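Local coordinates for Alr3699 protein (Nostoc sp., PDB 4XSO), which belongs to the GT-B clan of glycosyltransferase-like proteins, its two Rossmann-like halves facing each other, and is of unknown specific function, at residues K176-G181 / V371-Q376. Sequence-based numbering, arbitrary orientation.
Sequences KVIYNG and VTINQQ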
ATOM      1  N   LYS A 176      -0.714   8.868 -23.833  1.00 29.50           N
ATOM      2  CA  LYS A 176      -1.313   8.758 -25.112  1.00 30.46           C
ATOM      3  C   LYS A 176      -2.710   9.323 -24.953  1.00 28.35           C
ATOM      4  O   LYS A 176      -3.428   8.913 -24.038  1.00 31.94           O
ATOM      5  CB  LYS A 176      -1.463   7.308 -25.515  1.00 30.19           C
ATOM      6  CG  LYS A 176      -2.091   7.211 -26.921  1.00 36.37           C
ATOM      7  CD  LYS A 176      -2.115   5.816 -27.506  1.00 40.66           C
ATOM      8  CE  LYS A 176      -3.193   5.744 -28.600  1.00 47.77           C
ATOM      9  NZ  LYS A 176      -3.047   6.739 -29.701  1.00 47.37           N
ATOM     10  N   VAL A 177      -3.168  10.140 -25.885  1.00 24.59           N
ATOM     11  CA  VAL A 177      -4.484  10.696 -25.807  1.00 24.82           C
ATOM     12  C   VAL A 177      -5.465   9.740 -26.503  1.00 25.23           C
ATOM     13  O   VAL A 177      -5.190   9.360 -27.591  1.00 26.06           O
ATOM     14  CB  VAL A 177      -4.605  12.115 -26.435  1.00 27.14           C
ATOM     15  CG1 VAL A 177      -6.021  12.538 -26.578  1.00 28.52           C
ATOM     16  CG2 VAL A 177      -3.817  13.157 -25.607  1.00 29.58           C
ATOM     17  N   ILE A 178      -6.536   9.328 -25.846  1.00 25.32           N
ATOM     18  CA  ILE A 178      -7.613   8.543 -26.508  1.00 25.52           C
ATOM     19  C   ILE A 178      -8.894   9.167 -26.000  1.00 26.32           C
ATOM     20  O   ILE A 178      -9.152   9.212 -24.816  1.00 27.76           O
ATOM     21  CB  ILE A 178      -7.601   7.055 -26.180  1.00 31.31           C
ATOM     22  CG1 ILE A 178      -6.312   6.403 -26.620  1.00 32.40           C
ATOM     23  CG2 ILE A 178      -8.767   6.328 -26.881  1.00 30.01           C
ATOM     24  CD1 ILE A 178      -6.276   4.937 -26.300  1.00 34.47           C
ATOM     25  N   TYR A 179      -9.708   9.675 -26.939  1.00 29.20           N
ATOM     26  CA  TYR A 179     -10.912  10.442 -26.619  1.00 29.14           C
ATOM     27  C   TYR A 179     -11.996   9.416 -26.193  1.00 29.37           C
ATOM     28  O   TYR A 179     -11.870   8.249 -26.459  1.00 33.91           O
ATOM     29  CB  TYR A 179     -11.296  11.230 -27.879  1.00 29.33           C
ATOM     30  CG  TYR A 179     -10.360  12.393 -28.222  1.00 32.63           C
ATOM     31  CD1 TYR A 179     -10.121  13.397 -27.275  1.00 32.42           C
ATOM     32  CD2 TYR A 179      -9.819  12.577 -29.502  1.00 36.39           C
ATOM     33  CE1 TYR A 179      -9.302  14.498 -27.545  1.00 38.69           C
ATOM     34  CE2 TYR A 179      -8.984  13.722 -29.776  1.00 39.57           C
ATOM     35  CZ  TYR A 179      -8.742  14.676 -28.790  1.00 40.56           C
ATOM     36  OH  TYR A 179      -7.913  15.863 -28.961  1.00 50.25           O
ATOM     37  N   ASN A 180     -13.048   9.881 -25.514  1.00 29.10           N
ATOM     38  CA  ASN A 180     -14.263   9.131 -25.229  1.00 30.16           C
ATOM     39  C   ASN A 180     -14.940   8.717 -26.561  1.00 29.91           C
ATOM     40  O   ASN A 180     -14.890   9.424 -27.597  1.00 28.78           O
ATOM     41  CB  ASN A 180     -15.231   9.989 -24.409  1.00 28.65           C
ATOM     42  CG  ASN A 180     -14.821  10.199 -22.951  1.00 30.88           C
ATOM     43  OD1 ASN A 180     -13.649  10.119 -22.557  1.00 36.64           O
ATOM     44  ND2 ASN A 180     -15.781  10.587 -22.166  1.00 36.29           N
ATOM     45  N   GLY A 181     -15.531   7.546 -26.565  1.00 32.78           N
ATOM     46  CA  GLY A 181     -16.219   7.061 -27.786  1.00 34.33           C
ATOM     47  C   GLY A 181     -17.724   7.037 -27.535  1.00 33.87           C
ATOM     48  O   GLY A 181     -18.130   6.953 -26.399  1.00 31.02           O
ATOM     49  N   VAL A 371     -16.428   2.683 -32.164  1.00 31.60           N
ATOM     50  CA  VAL A 371     -15.735   1.601 -32.877  1.00 33.64           C
ATOM     51  C   VAL A 371     -14.291   1.925 -33.076  1.00 31.54           C
ATOM     52  O   VAL A 371     -13.405   1.130 -32.741  1.00 28.93           O
ATOM     53  CB  VAL A 371     -16.397   1.224 -34.244  1.00 35.92           C
ATOM     54  CG1 VAL A 371     -15.603   0.134 -34.955  1.00 39.61           C
ATOM     55  CG2 VAL A 371     -17.825   0.776 -34.012  1.00 38.82           C
ATOM     56  N   THR A 372     -14.026   3.147 -33.459  1.00 31.00           N
ATOM     57  CA  THR A 372     -12.678   3.581 -33.646  1.00 32.21           C
ATOM     58  C   THR A 372     -11.935   3.699 -32.322  1.00 31.89           C
ATOM     59  O   THR A 372     -10.770   3.224 -32.213  1.00 30.55           O
ATOM     60  CB  THR A 372     -12.677   4.948 -34.349  1.00 40.60           C
ATOM     61  OG1 THR A 372     -13.507   4.843 -35.511  1.00 33.91           O
ATOM     62  CG2 THR A 372     -11.257   5.441 -34.669  1.00 39.83           C
ATOM     63  N   ILE A 373     -12.596   4.301 -31.327  1.00 30.42           N
ATOM     64  CA  ILE A 373     -11.984   4.458 -30.002  1.00 30.71           C
ATOM     65  C   ILE A 373     -11.661   3.092 -29.445  1.00 30.77           C
ATOM     66  O   ILE A 373     -10.588   2.913 -28.901  1.00 28.40           O
ATOM     67  CB  ILE A 373     -12.895   5.247 -29.050  1.00 28.01           C
ATOM     68  CG1 ILE A 373     -13.044   6.675 -29.556  1.00 28.47           C
ATOM     69  CG2 ILE A 373     -12.524   5.162 -27.594  1.00 26.99           C
ATOM     70  CD1 ILE A 373     -11.794   7.352 -29.980  1.00 27.91           C
ATOM     71  N   ASN A 374     -12.603   2.144 -29.500  1.00 26.85           N
ATOM     72  CA  ASN A 374     -12.307   0.792 -28.953  1.00 28.18           C
ATOM     73  C   ASN A 374     -11.140   0.121 -29.652  1.00 28.86           C
ATOM     74  O   ASN A 374     -10.350  -0.544 -28.981  1.00 28.48           O
ATOM     75  CB  ASN A 374     -13.510  -0.138 -29.020  1.00 32.40           C
ATOM     76  CG  ASN A 374     -14.519   0.151 -27.975  1.00 31.89           C
ATOM     77  OD1 ASN A 374     -14.241   0.833 -26.943  1.00 31.62           O
ATOM     78  ND2 ASN A 374     -15.731  -0.345 -28.220  1.00 32.25           N
ATOM     79  N   GLN A 375     -10.983   0.348 -30.966  1.00 35.50           N
ATOM     80  CA  GLN A 375      -9.820  -0.160 -31.709  1.00 34.52           C
ATOM     81  C   GLN A 375      -8.523   0.461 -31.163  1.00 33.60           C
ATOM     82  O   GLN A 375      -7.514  -0.219 -30.962  1.00 28.65           O
ATOM     83  CB  GLN A 375      -9.911   0.165 -33.186  1.00 35.76           C
ATOM     84  CG  GLN A 375     -11.105  -0.495 -33.848  1.00 52.14           C
ATOM     85  CD  GLN A 375     -11.304  -0.191 -35.349  1.00 56.20           C
ATOM     86  OE1 GLN A 375     -10.911   0.871 -35.878  1.00 53.04           O
ATOM     87  NE2 GLN A 375     -11.967  -1.126 -36.030  1.00 53.27           N
ATOM     88  N   GLN A 376      -8.541   1.760 -30.949  1.00 27.65           N
ATOM     89  CA  GLN A 376      -7.349   2.430 -30.389  1.00 27.84           C
ATOM     90  C   GLN A 376      -6.975   1.848 -29.010  1.00 30.26           C
ATOM     91  O   GLN A 376      -5.809   1.534 -28.712  1.00 29.28           O
ATOM     92  CB  GLN A 376      -7.661   3.919 -30.262  1.00 27.72           C
ATOM     93  CG  GLN A 376      -7.674   4.573 -31.602  1.00 27.80           C
ATOM     94  CD  GLN A 376      -8.137   6.006 -31.523  1.00 32.03           C
ATOM     95  OE1 GLN A 376      -8.212   6.629 -30.435  1.00 34.58           O
ATOM     96  NE2 GLN A 376      -8.471   6.549 -32.681  1.00 35.53           N
TER
HETATM   97  O   HOH W   1      -8.903   9.194 -29.728  1.00 26.81           O
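Ile373 reaches from its helix into the loop after strand 175-177 and packs against the backbone of Tyr179, Asn180 and Gly181. Ile373 CG2 lies 3.4 Å from Tyr179 O, and CG1 and CD1 pack against the same carbonyl oxygen, a van der Waals contact of aliphatic carbons with no hydrogen bond. Ile373 CG1 also comes within 3.7 Å of Gly181 CA; with no side chain at Gly181, the isoleucine sits directly on the backbone. A chi1 of -66° puts Ile373 CG1 beside the backbone N and CG2 anti to it, where Ile373 CG2 meets Ile178 CG2 at 4.0 Å as the two branched chains lie alongside each other, running in opposite senses. One helical turn on, Gln376 runs alongside Ile178, extended beyond CG, and sets Gln376 OE1 3.6 Å from Ile178 CG2. Gln376 OE1 accepts a hydrogen bond of 2.7 Å from a water oxygen, which in turn accepts one from Tyr179 N at 2.9 Å, so a single water bridges the helix side chain to the loop backbone. Farther out, Val177 CG1 lies over one face of the Tyr179 ring, near its rim; the ring meets Phe368 edge-to-face, while Tyr179 OH bonds Glu320. Ile178 also touches Ile377 and Thr380. The contact thus lays the C-terminal helix 370-382, which follows helix 350-368, against the end of edge strand 175-177 of the N-terminal parallel sheet, beside strand 153-156, in keeping with the C-terminal helix crossover of GT-B folds.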